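Local coordinates for protein MATE family efflux transporter (Vibrio cholerae, PDB 6IDP) that probably exports drugs and other toxic compounds across the bacterial membrane, with conformational changes that depend on protons, at residues Q64-I75 with Y148-N157; H235-L246 with G377-A387. One frame throughout, in Å; residues are numbered along the deposited sequence.

Interaction 1: Q64-I75 with Y148-N157; sequences QVGLGIATTAVI and YFYYSVCRAN. With OLC ((2R)-2,3-dihydroxypropyl (9Z)-octadec-9-enoate), chain B.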
loop_
_atom_site.group_PDB
_atom_site.type_symbol
_atom_site.label_atom_id
_atom_site.label_comp_id
_atom_site.label_asym_id
_atom_site.label_seq_id
_atom_site.Cartn_x
_atom_site.Cartn_y
_atom_site.Cartn_z
ATOM N N GLN A 64 3.704 9.140 1.709
ATOM C CA GLN A 64 2.808 9.515 0.622
ATOM C C GLN A 64 1.476 8.765 0.705
ATOM O O GLN A 64 0.438 9.296 0.306
ATOM C CB GLN A 64 3.475 9.278 -0.741
ATOM C CG GLN A 64 3.506 7.834 -1.212
ATOM C CD GLN A 64 4.251 7.671 -2.522
ATOM O OE1 GLN A 64 5.444 7.962 -2.613
ATOM N NE2 GLN A 64 3.550 7.206 -3.546
ATOM N N VAL A 65 1.501 7.543 1.229
ATOM C CA VAL A 65 0.269 6.778 1.398
ATOM C C VAL A 65 -0.573 7.401 2.511
ATOM O O VAL A 65 -1.785 7.556 2.366
ATOM C CB VAL A 65 0.550 5.293 1.705
ATOM C CG1 VAL A 65 -0.706 4.600 2.211
ATOM C CG2 VAL A 65 1.065 4.592 0.458
ATOM N N GLY A 66 0.084 7.774 3.607
ATOM C CA GLY A 66 -0.574 8.464 4.702
ATOM C C GLY A 66 -1.295 9.732 4.272
ATOM O O GLY A 66 -2.400 10.010 4.740
ATOM N N LEU A 67 -0.679 10.501 3.378
ATOM C CA LEU A 67 -1.313 11.709 2.856
ATOM C C LEU A 67 -2.438 11.360 1.886
ATOM O O LEU A 67 -3.462 12.043 1.843
ATOM C CB LEU A 67 -0.286 12.615 2.169
ATOM C CG LEU A 67 -0.844 13.893 1.530
ATOM C CD1 LEU A 67 -1.649 14.708 2.538
ATOM C CD2 LEU A 67 0.269 14.737 0.928
ATOM N N GLY A 68 -2.246 10.299 1.110
ATOM C CA GLY A 68 -3.270 9.839 0.187
ATOM C C GLY A 68 -4.535 9.400 0.908
ATOM O O GLY A 68 -5.650 9.691 0.467
ATOM N N ILE A 69 -4.354 8.702 2.024
ATOM C CA ILE A 69 -5.470 8.271 2.858
ATOM C C ILE A 69 -6.225 9.484 3.427
ATOM O O ILE A 69 -7.455 9.512 3.421
ATOM C CB ILE A 69 -4.981 7.355 4.006
ATOM C CG1 ILE A 69 -4.456 6.029 3.439
ATOM C CG2 ILE A 69 -6.091 7.097 5.013
ATOM C CD1 ILE A 69 -3.871 5.088 4.485
ATOM N N ALA A 70 -5.487 10.488 3.896
ATOM C CA ALA A 70 -6.098 11.703 4.438
ATOM C C ALA A 70 -6.829 12.488 3.354
ATOM O O ALA A 70 -7.929 13.001 3.574
ATOM C CB ALA A 70 -5.043 12.582 5.098
ATOM N N THR A 71 -6.198 12.581 2.189
ATOM C CA THR A 71 -6.766 13.272 1.041
ATOM C C THR A 71 -8.109 12.682 0.631
ATOM O O THR A 71 -9.077 13.406 0.421
ATOM C CB THR A 71 -5.805 13.217 -0.161
ATOM O OG1 THR A 71 -4.552 13.805 0.206
ATOM C CG2 THR A 71 -6.389 13.962 -1.351
ATOM N N THR A 72 -8.161 11.360 0.523
ATOM C CA THR A 72 -9.368 10.678 0.074
ATOM C C THR A 72 -10.510 10.843 1.073
ATOM O O THR A 72 -11.637 11.141 0.689
ATOM C CB THR A 72 -9.102 9.175 -0.166
ATOM O OG1 THR A 72 -8.335 9.018 -1.365
ATOM C CG2 THR A 72 -10.405 8.418 -0.314
ATOM N N ALA A 73 -10.207 10.671 2.356
ATOM C CA ALA A 73 -11.221 10.748 3.399
ATOM C C ALA A 73 -11.818 12.152 3.550
ATOM O O ALA A 73 -13.033 12.307 3.654
ATOM C CB ALA A 73 -10.641 10.283 4.726
ATOM N N VAL A 74 -10.968 13.171 3.565
ATOM C CA VAL A 74 -11.439 14.524 3.831
ATOM C C VAL A 74 -12.124 15.137 2.611
ATOM O O VAL A 74 -13.177 15.765 2.735
ATOM C CB VAL A 74 -10.289 15.436 4.294
ATOM C CG1 VAL A 74 -10.789 16.855 4.516
ATOM C CG2 VAL A 74 -9.675 14.889 5.574
ATOM N N ILE A 75 -11.542 14.943 1.433
ATOM C CA ILE A 75 -12.099 15.529 0.220
ATOM C C ILE A 75 -13.411 14.865 -0.209
ATOM O O ILE A 75 -14.356 15.560 -0.582
ATOM C CB ILE A 75 -11.087 15.473 -0.944
ATOM C CG1 ILE A 75 -9.896 16.382 -0.636
ATOM C CG2 ILE A 75 -11.739 15.895 -2.253
ATOM C CD1 ILE A 75 -8.957 16.588 -1.802
ATOM N N TYR A 148 1.147 10.144 -7.359
ATOM C CA TYR A 148 0.269 9.454 -6.424
ATOM C C TYR A 148 -0.732 10.413 -5.778
ATOM O O TYR A 148 -1.888 10.050 -5.549
ATOM C CB TYR A 148 1.088 8.738 -5.342
ATOM C CG TYR A 148 0.239 7.909 -4.401
ATOM C CD1 TYR A 148 -0.186 6.637 -4.761
ATOM C CD2 TYR A 148 -0.143 8.399 -3.157
ATOM C CE1 TYR A 148 -0.966 5.874 -3.911
ATOM C CE2 TYR A 148 -0.925 7.642 -2.299
ATOM C CZ TYR A 148 -1.331 6.381 -2.682
ATOM O OH TYR A 148 -2.105 5.619 -1.836
ATOM N N PHE A 149 -0.289 11.632 -5.485
ATOM C CA PHE A 149 -1.166 12.633 -4.887
ATOM C C PHE A 149 -2.257 13.057 -5.868
ATOM O O PHE A 149 -3.401 13.281 -5.472
ATOM C CB PHE A 149 -0.361 13.852 -4.421
ATOM C CG PHE A 149 0.651 13.541 -3.352
ATOM C CD1 PHE A 149 0.399 12.568 -2.395
ATOM C CD2 PHE A 149 1.864 14.218 -3.310
ATOM C CE1 PHE A 149 1.336 12.281 -1.413
ATOM C CE2 PHE A 149 2.806 13.930 -2.334
ATOM C CZ PHE A 149 2.541 12.966 -1.385
ATOM N N TYR A 150 -1.901 13.169 -7.145
ATOM C CA TYR A 150 -2.894 13.425 -8.186
ATOM C C TYR A 150 -3.892 12.275 -8.261
ATOM O O TYR A 150 -5.093 12.496 -8.425
ATOM C CB TYR A 150 -2.232 13.626 -9.550
ATOM C CG TYR A 150 -1.715 15.024 -9.801
ATOM C CD1 TYR A 150 -2.588 16.096 -9.930
ATOM C CD2 TYR A 150 -0.353 15.269 -9.936
ATOM C CE1 TYR A 150 -2.118 17.378 -10.169
ATOM C CE2 TYR A 150 0.125 16.542 -10.176
ATOM C CZ TYR A 150 -0.759 17.592 -10.291
ATOM O OH TYR A 150 -0.282 18.859 -10.529
ATOM N N TYR A 151 -3.384 11.049 -8.150
ATOM C CA TYR A 151 -4.228 9.857 -8.148
ATOM C C TYR A 151 -5.210 9.891 -6.984
ATOM O O TYR A 151 -6.357 9.467 -7.115
ATOM C CB TYR A 151 -3.381 8.580 -8.065
ATOM C CG TYR A 151 -2.636 8.221 -9.329
ATOM C CD1 TYR A 151 -2.898 8.871 -10.530
ATOM C CD2 TYR A 151 -1.671 7.220 -9.323
ATOM C CE1 TYR A 151 -2.212 8.534 -11.688
ATOM C CE2 TYR A 151 -0.982 6.881 -10.473
ATOM C CZ TYR A 151 -1.257 7.537 -11.650
ATOM O OH TYR A 151 -0.568 7.195 -12.789
ATOM N N SER A 152 -4.746 10.393 -5.845
ATOM C CA SER A 152 -5.564 10.463 -4.640
ATOM C C SER A 152 -6.677 11.496 -4.779
ATOM O O SER A 152 -7.771 11.301 -4.255
ATOM C CB SER A 152 -4.697 10.786 -3.421
ATOM O OG SER A 152 -3.730 9.771 -3.215
ATOM N N VAL A 153 -6.397 12.589 -5.482
ATOM C CA VAL A 153 -7.416 13.594 -5.753
ATOM C C VAL A 153 -8.478 13.042 -6.713
ATOM O O VAL A 153 -9.672 13.266 -6.512
ATOM C CB VAL A 153 -6.794 14.888 -6.325
ATOM C CG1 VAL A 153 -7.877 15.850 -6.794
ATOM C CG2 VAL A 153 -5.904 15.552 -5.280
ATOM N N CYS A 154 -8.044 12.313 -7.740
ATOM C CA CYS A 154 -8.968 11.642 -8.661
ATOM C C CYS A 154 -9.906 10.704 -7.921
ATOM O O CYS A 154 -11.123 10.749 -8.100
ATOM C CB CYS A 154 -8.205 10.839 -9.719
ATOM S SG CYS A 154 -7.263 11.811 -10.907
ATOM N N ARG A 155 -9.312 9.843 -7.101
ATOM C CA ARG A 155 -10.050 8.862 -6.323
ATOM C C ARG A 155 -10.993 9.554 -5.347
ATOM O O ARG A 155 -12.146 9.153 -5.201
ATOM C CB ARG A 155 -9.079 7.931 -5.586
ATOM C CG ARG A 155 -8.360 6.943 -6.506
ATOM C CD ARG A 155 -7.258 6.169 -5.784
ATOM N NE ARG A 155 -7.649 5.799 -4.429
ATOM C CZ ARG A 155 -6.977 6.142 -3.336
ATOM N NH1 ARG A 155 -5.865 6.856 -3.436
ATOM N NH2 ARG A 155 -7.413 5.765 -2.142
ATOM N N ALA A 156 -10.506 10.613 -4.707
ATOM C CA ALA A 156 -11.323 11.398 -3.786
ATOM C C ALA A 156 -12.563 11.952 -4.487
ATOM O O ALA A 156 -13.612 12.119 -3.869
ATOM C CB ALA A 156 -10.507 12.531 -3.182
ATOM N N ASN A 157 -12.432 12.232 -5.780
ATOM C CA ASN A 157 -13.552 12.703 -6.587
ATOM C C ASN A 157 -14.277 11.562 -7.300
ATOM O O ASN A 157 -14.982 11.786 -8.283
ATOM C CB ASN A 157 -13.068 13.731 -7.608
ATOM C CG ASN A 157 -12.774 15.080 -6.979
ATOM O OD1 ASN A 157 -13.608 15.983 -7.010
ATOM N ND2 ASN A 157 -11.586 15.219 -6.400
HETATM C C18 OLC B . 2.287 5.571 -9.842
HETATM C C10 OLC B . 1.694 2.121 -3.732
HETATM C C9 OLC B . 0.539 1.608 -3.260
HETATM C C17 OLC B . 2.316 5.869 -8.359
HETATM C C11 OLC B . 2.128 3.516 -3.341
HETATM C C8 OLC B . -0.337 2.422 -2.335
HETATM C C16 OLC B . 3.726 6.227 -7.941
HETATM C C12 OLC B . 3.344 3.920 -4.148
HETATM C C15 OLC B . 3.973 5.791 -6.512
HETATM C C13 OLC B . 3.090 3.654 -5.616
HETATM C C14 OLC B . 4.178 4.293 -6.455
HETATM O O HOH W 1 -3.291 6.191 0.202
#

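Interaction 2: H235-L246 with G377-A387; sequences HIMGPAMLSQLL and GKSYVALTISA. With OLC ((2R)-2,3-dihydroxypropyl (9Z)-octadec-9-enoate), chain S.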
loop_
_atom_site.group_PDB
_atom_site.type_symbol
_atom_site.label_atom_id
_atom_site.label_comp_id
_atom_site.label_asym_id
_atom_site.label_seq_id
_atom_site.Cartn_x
_atom_site.Cartn_y
_atom_site.Cartn_z
ATOM N N HIS A 235 -5.279 15.154 11.112
ATOM C CA HIS A 235 -5.980 14.239 12.008
ATOM C C HIS A 235 -5.998 12.809 11.473
ATOM O O HIS A 235 -6.022 11.849 12.245
ATOM C CB HIS A 235 -7.414 14.719 12.242
ATOM C CG HIS A 235 -8.251 13.755 13.025
ATOM N ND1 HIS A 235 -8.054 13.521 14.370
ATOM C CD2 HIS A 235 -9.284 12.962 12.652
ATOM C CE1 HIS A 235 -8.933 12.626 14.790
ATOM N NE2 HIS A 235 -9.690 12.272 13.768
ATOM N N ILE A 236 -6.000 12.674 10.151
ATOM C CA ILE A 236 -5.993 11.362 9.520
ATOM C C ILE A 236 -4.566 10.934 9.213
ATOM O O ILE A 236 -4.161 9.809 9.502
ATOM C CB ILE A 236 -6.801 11.346 8.206
ATOM C CG1 ILE A 236 -8.191 11.958 8.403
ATOM C CG2 ILE A 236 -6.893 9.930 7.660
ATOM C CD1 ILE A 236 -9.198 11.015 9.017
ATOM N N MET A 237 -3.810 11.858 8.632
ATOM C CA MET A 237 -2.474 11.582 8.126
ATOM C C MET A 237 -1.493 11.141 9.210
ATOM O O MET A 237 -0.665 10.255 8.981
ATOM C CB MET A 237 -1.936 12.819 7.410
ATOM C CG MET A 237 -0.509 12.686 6.924
ATOM S SD MET A 237 0.009 14.132 5.992
ATOM C CE MET A 237 -0.537 15.440 7.086
ATOM N N GLY A 238 -1.583 11.764 10.380
ATOM C CA GLY A 238 -0.743 11.402 11.509
ATOM C C GLY A 238 -0.822 9.925 11.862
ATOM O O GLY A 238 0.162 9.201 11.713
ATOM N N PRO A 239 -1.995 9.472 12.337
ATOM C CA PRO A 239 -2.214 8.058 12.666
ATOM C C PRO A 239 -2.006 7.125 11.474
ATOM O O PRO A 239 -1.544 5.999 11.658
ATOM C CB PRO A 239 -3.676 8.030 13.123
ATOM C CG PRO A 239 -3.936 9.405 13.623
ATOM C CD PRO A 239 -3.146 10.309 12.722
ATOM N N ALA A 240 -2.343 7.586 10.273
ATOM C CA ALA A 240 -2.212 6.760 9.077
ATOM C C ALA A 240 -0.748 6.491 8.746
ATOM O O ALA A 240 -0.398 5.400 8.298
ATOM C CB ALA A 240 -2.911 7.414 7.895
ATOM N N MET A 241 0.101 7.492 8.961
ATOM C CA MET A 241 1.538 7.331 8.766
ATOM C C MET A 241 2.125 6.331 9.750
ATOM O O MET A 241 2.958 5.503 9.382
ATOM C CB MET A 241 2.257 8.669 8.911
ATOM C CG MET A 241 2.223 9.538 7.674
ATOM S SD MET A 241 3.228 11.015 7.899
ATOM C CE MET A 241 2.902 11.881 6.370
ATOM N N LEU A 242 1.694 6.428 11.005
ATOM C CA LEU A 242 2.133 5.505 12.044
ATOM C C LEU A 242 1.805 4.062 11.681
ATOM O O LEU A 242 2.575 3.150 11.979
ATOM C CB LEU A 242 1.491 5.859 13.384
ATOM C CG LEU A 242 2.308 6.739 14.326
ATOM C CD1 LEU A 242 1.525 7.012 15.597
ATOM C CD2 LEU A 242 3.634 6.066 14.642
ATOM N N SER A 243 0.661 3.864 11.033
ATOM C CA SER A 243 0.224 2.530 10.640
ATOM C C SER A 243 1.144 1.919 9.588
ATOM O O SER A 243 1.275 0.701 9.504
ATOM C CB SER A 243 -1.211 2.569 10.117
ATOM O OG SER A 243 -2.117 2.894 11.153
ATOM N N GLN A 244 1.774 2.772 8.787
ATOM C CA GLN A 244 2.710 2.311 7.768
ATOM C C GLN A 244 4.037 1.915 8.401
ATOM O O GLN A 244 4.813 1.158 7.824
ATOM C CB GLN A 244 2.932 3.397 6.711
ATOM C CG GLN A 244 1.651 3.944 6.106
ATOM C CD GLN A 244 0.858 2.886 5.366
ATOM O OE1 GLN A 244 1.422 2.058 4.653
ATOM N NE2 GLN A 244 -0.457 2.906 5.536
ATOM N N LEU A 245 4.282 2.435 9.598
ATOM C CA LEU A 245 5.532 2.198 10.306
ATOM C C LEU A 245 5.557 0.820 10.969
ATOM O O LEU A 245 6.625 0.274 11.249
ATOM C CB LEU A 245 5.750 3.295 11.352
ATOM C CG LEU A 245 7.065 3.331 12.130
ATOM C CD1 LEU A 245 8.224 3.709 11.220
ATOM C CD2 LEU A 245 6.958 4.294 13.303
ATOM N N LEU A 246 4.376 0.258 11.206
ATOM C CA LEU A 246 4.255 -1.016 11.913
ATOM C C LEU A 246 4.739 -2.245 11.115
ATOM O O LEU A 246 5.440 -3.086 11.673
ATOM C CB LEU A 246 2.803 -1.231 12.363
ATOM C CG LEU A 246 2.196 -0.151 13.262
ATOM C CD1 LEU A 246 0.762 -0.502 13.628
ATOM C CD2 LEU A 246 3.036 0.056 14.513
ATOM N N GLY A 377 -13.216 8.967 9.016
ATOM C CA GLY A 377 -12.552 9.965 9.835
ATOM C C GLY A 377 -12.150 9.450 11.206
ATOM O O GLY A 377 -11.721 10.218 12.067
ATOM N N LYS A 378 -12.292 8.144 11.409
ATOM C CA LYS A 378 -11.890 7.514 12.662
ATOM C C LYS A 378 -10.487 6.930 12.533
ATOM O O LYS A 378 -10.306 5.713 12.505
ATOM C CB LYS A 378 -12.898 6.437 13.058
ATOM C CG LYS A 378 -14.319 6.966 13.190
ATOM C CD LYS A 378 -15.321 5.843 13.388
ATOM C CE LYS A 378 -16.748 6.377 13.409
ATOM N NZ LYS A 378 -16.980 7.333 14.529
ATOM N N SER A 379 -9.498 7.814 12.456
ATOM C CA SER A 379 -8.126 7.407 12.166
ATOM C C SER A 379 -7.449 6.714 13.345
ATOM O O SER A 379 -6.535 5.917 13.158
ATOM C CB SER A 379 -7.305 8.623 11.728
ATOM O OG SER A 379 -7.393 9.663 12.684
ATOM N N TYR A 380 -7.898 7.019 14.557
ATOM C CA TYR A 380 -7.319 6.401 15.745
ATOM C C TYR A 380 -7.880 5.001 15.971
ATOM O O TYR A 380 -7.197 4.138 16.523
ATOM C CB TYR A 380 -7.542 7.280 16.977
ATOM C CG TYR A 380 -6.685 8.524 16.966
ATOM C CD1 TYR A 380 -5.373 8.487 17.417
ATOM C CD2 TYR A 380 -7.183 9.731 16.490
ATOM C CE1 TYR A 380 -4.582 9.618 17.403
ATOM C CE2 TYR A 380 -6.399 10.868 16.473
ATOM C CZ TYR A 380 -5.099 10.806 16.930
ATOM O OH TYR A 380 -4.312 11.935 16.916
ATOM N N VAL A 381 -9.117 4.779 15.542
ATOM C CA VAL A 381 -9.673 3.431 15.522
ATOM C C VAL A 381 -8.911 2.588 14.500
ATOM O O VAL A 381 -8.625 1.413 14.737
ATOM C CB VAL A 381 -11.180 3.434 15.187
ATOM C CG1 VAL A 381 -11.684 2.017 14.938
ATOM C CG2 VAL A 381 -11.967 4.093 16.310
ATOM N N ALA A 382 -8.568 3.206 13.372
ATOM C CA ALA A 382 -7.822 2.528 12.318
ATOM C C ALA A 382 -6.421 2.145 12.789
ATOM O O ALA A 382 -5.939 1.051 12.499
ATOM C CB ALA A 382 -7.743 3.407 11.080
ATOM N N LEU A 383 -5.777 3.054 13.517
ATOM C CA LEU A 383 -4.453 2.809 14.078
ATOM C C LEU A 383 -4.494 1.708 15.133
ATOM O O LEU A 383 -3.583 0.881 15.218
ATOM C CB LEU A 383 -3.878 4.095 14.682
ATOM C CG LEU A 383 -2.575 3.946 15.475
ATOM C CD1 LEU A 383 -1.447 3.445 14.582
ATOM C CD2 LEU A 383 -2.189 5.251 16.158
ATOM N N THR A 384 -5.555 1.704 15.937
ATOM C CA THR A 384 -5.732 0.693 16.973
ATOM C C THR A 384 -5.841 -0.703 16.370
ATOM O O THR A 384 -5.223 -1.650 16.857
ATOM C CB THR A 384 -6.986 0.968 17.827
ATOM O OG1 THR A 384 -6.849 2.233 18.484
ATOM C CG2 THR A 384 -7.175 -0.121 18.874
ATOM N N ILE A 385 -6.627 -0.823 15.305
ATOM C CA ILE A 385 -6.824 -2.104 14.641
ATOM C C ILE A 385 -5.502 -2.622 14.076
ATOM O O ILE A 385 -5.154 -3.791 14.265
ATOM C CB ILE A 385 -7.878 -2.000 13.518
ATOM C CG1 ILE A 385 -9.255 -1.684 14.113
ATOM C CG2 ILE A 385 -7.931 -3.289 12.713
ATOM C CD1 ILE A 385 -10.347 -1.454 13.084
ATOM N N SER A 386 -4.766 -1.740 13.403
ATOM C CA SER A 386 -3.445 -2.063 12.863
ATOM C C SER A 386 -2.453 -2.479 13.948
ATOM O O SER A 386 -1.711 -3.446 13.779
ATOM C CB SER A 386 -2.877 -0.868 12.093
ATOM O OG SER A 386 -3.646 -0.581 10.940
ATOM N N ALA A 387 -2.431 -1.741 15.053
ATOM C CA ALA A 387 -1.504 -2.035 16.141
ATOM C C ALA A 387 -1.844 -3.352 16.835
ATOM O O ALA A 387 -0.953 -4.150 17.132
ATOM C CB ALA A 387 -1.492 -0.898 17.144
HETATM C C18 OLC S . 1.871 2.385 17.904
HETATM C C10 OLC S . -6.591 4.862 21.280
HETATM C C9 OLC S . -7.922 4.815 21.067
HETATM C C17 OLC S . 0.863 2.211 19.021
HETATM C C11 OLC S . -5.620 4.819 20.120
HETATM C C8 OLC S . -8.473 4.718 19.661
HETATM C C16 OLC S . -0.453 2.839 18.616
HETATM C C12 OLC S . -4.214 5.032 20.637
HETATM C C7 OLC S . -9.831 4.052 19.694
HETATM C C15 OLC S . -1.467 2.663 19.726
HETATM C C13 OLC S . -3.489 3.705 20.697
HETATM C C6 OLC S . -10.747 4.824 20.618
HETATM C C14 OLC S . -2.684 3.514 19.430
HETATM O O HOH W 2 -4.874 13.780 15.354
#

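Interaction 1: Q64-I75 with Y148-N157
Tyr148 meets Gln64 and Val65 because its CG stands anti to the backbone N (chi1 -175°), which sends the ring across to helix 64-75. Phe149 CG instead stands anti to the carbonyl carbon, beside the backbone N, and its ring reaches Leu67. Leu67 CD2 lies over one face of that ring, 3.9 Å from the centroid, in a CH-pi contact. Gln64 O sits at the edge of the same ring, 3.6 Å from Phe149 CE1. The Gln64 amide crosses the Tyr148 ring with the planes 48° apart, and its NE2 is 3.4 Å from Tyr148 CB. No direct hydrogen bond joins the segments. Gly68 has no side chain, which lets the Tyr148 ring and Ser152 OG close in on its CA, the latter to 3.4 Å; a CB there would clash with both. Ser152 OG donates to Tyr148 O, within its own helix. Near the C-terminal end, Ala156 CB packs 3.7 Å from Ile75 CG2. Thr72 OG1 lies over one face of the Arg155 guanidinium, whose NE donates to Met288 O. The helices run nearly parallel, crossing at -24°. Helix 84-111 packs on Thr71, Ile75 and Phe149, while helix 226-259 touches Val65 and Leu67.

Interaction 2: H235-L246 with G377-A387
The Tyr380 ring carries Pro239 CG over one face, 3.9 Å from the centroid, a CH-pi contact. At its edge lies His235 CE1, 3.5 Å from Tyr380 CE2. The His235 ring has Ser379 OG over one face and Gly377 O at its edge. The two rings are oblique to each other, their planes 55° apart. Edge-on, His235 NE2 makes a weak hydrogen bond to Gly377 O, at 3.4 Å. A stronger bond runs from Ser379 OG to His235 O, 2.6 Å long. Ser379 OG is placed for it between its own N and carbonyl carbon (chi1 54°). Ile236 CD1 packs on Gly377 CA at 3.6 Å. Further along, Leu383 CD1 touches Leu242 CB and, at 3.5 Å, Ser243 OG. Leu246 CD1 then rests on the backbone of Ser386 and Ala387. The lipid OLC (chain S) lies along Tyr380, Leu383 and Thr384, consistent with a lipid-facing flank. Helix 235-246 is kinked at Pro239, whose N has no bond to the turn before. Gly377 has positive phi and closes the preceding helix in a Schellman motif; Lys378 takes the N-cap position of helix 379-435. The whole is near-parallel packing of two membrane helices, at 9°, in the C-terminal half of the MATE fold, marked by a proline kink and a Schellman junction.

In the fold
Interactions 1 and 2 are pairs of near-parallel helices in the N-terminal and C-terminal halves of the MATE fold, with centres about 15 Å apart. They touch directly through segments 64-75 and 235-246, and this packing joins the two halves. Val65 CG1 lies 3.7 Å from Gln244 NE2, Ala70 CA is 3.8 Å from Ile236 CG2, and Leu67 CD1 is 3.9 Å from Met237 SD. All three are packing contacts. Thus helix 54-80 meets helix 124-156 in interaction 1 and helix 226-259 between the two. Interaction 1 is mostly buried; interaction 2 is partly so. Each has its own OLC lipid, and that of chain B reaches Gln64, Val65, Tyr148 and Tyr151.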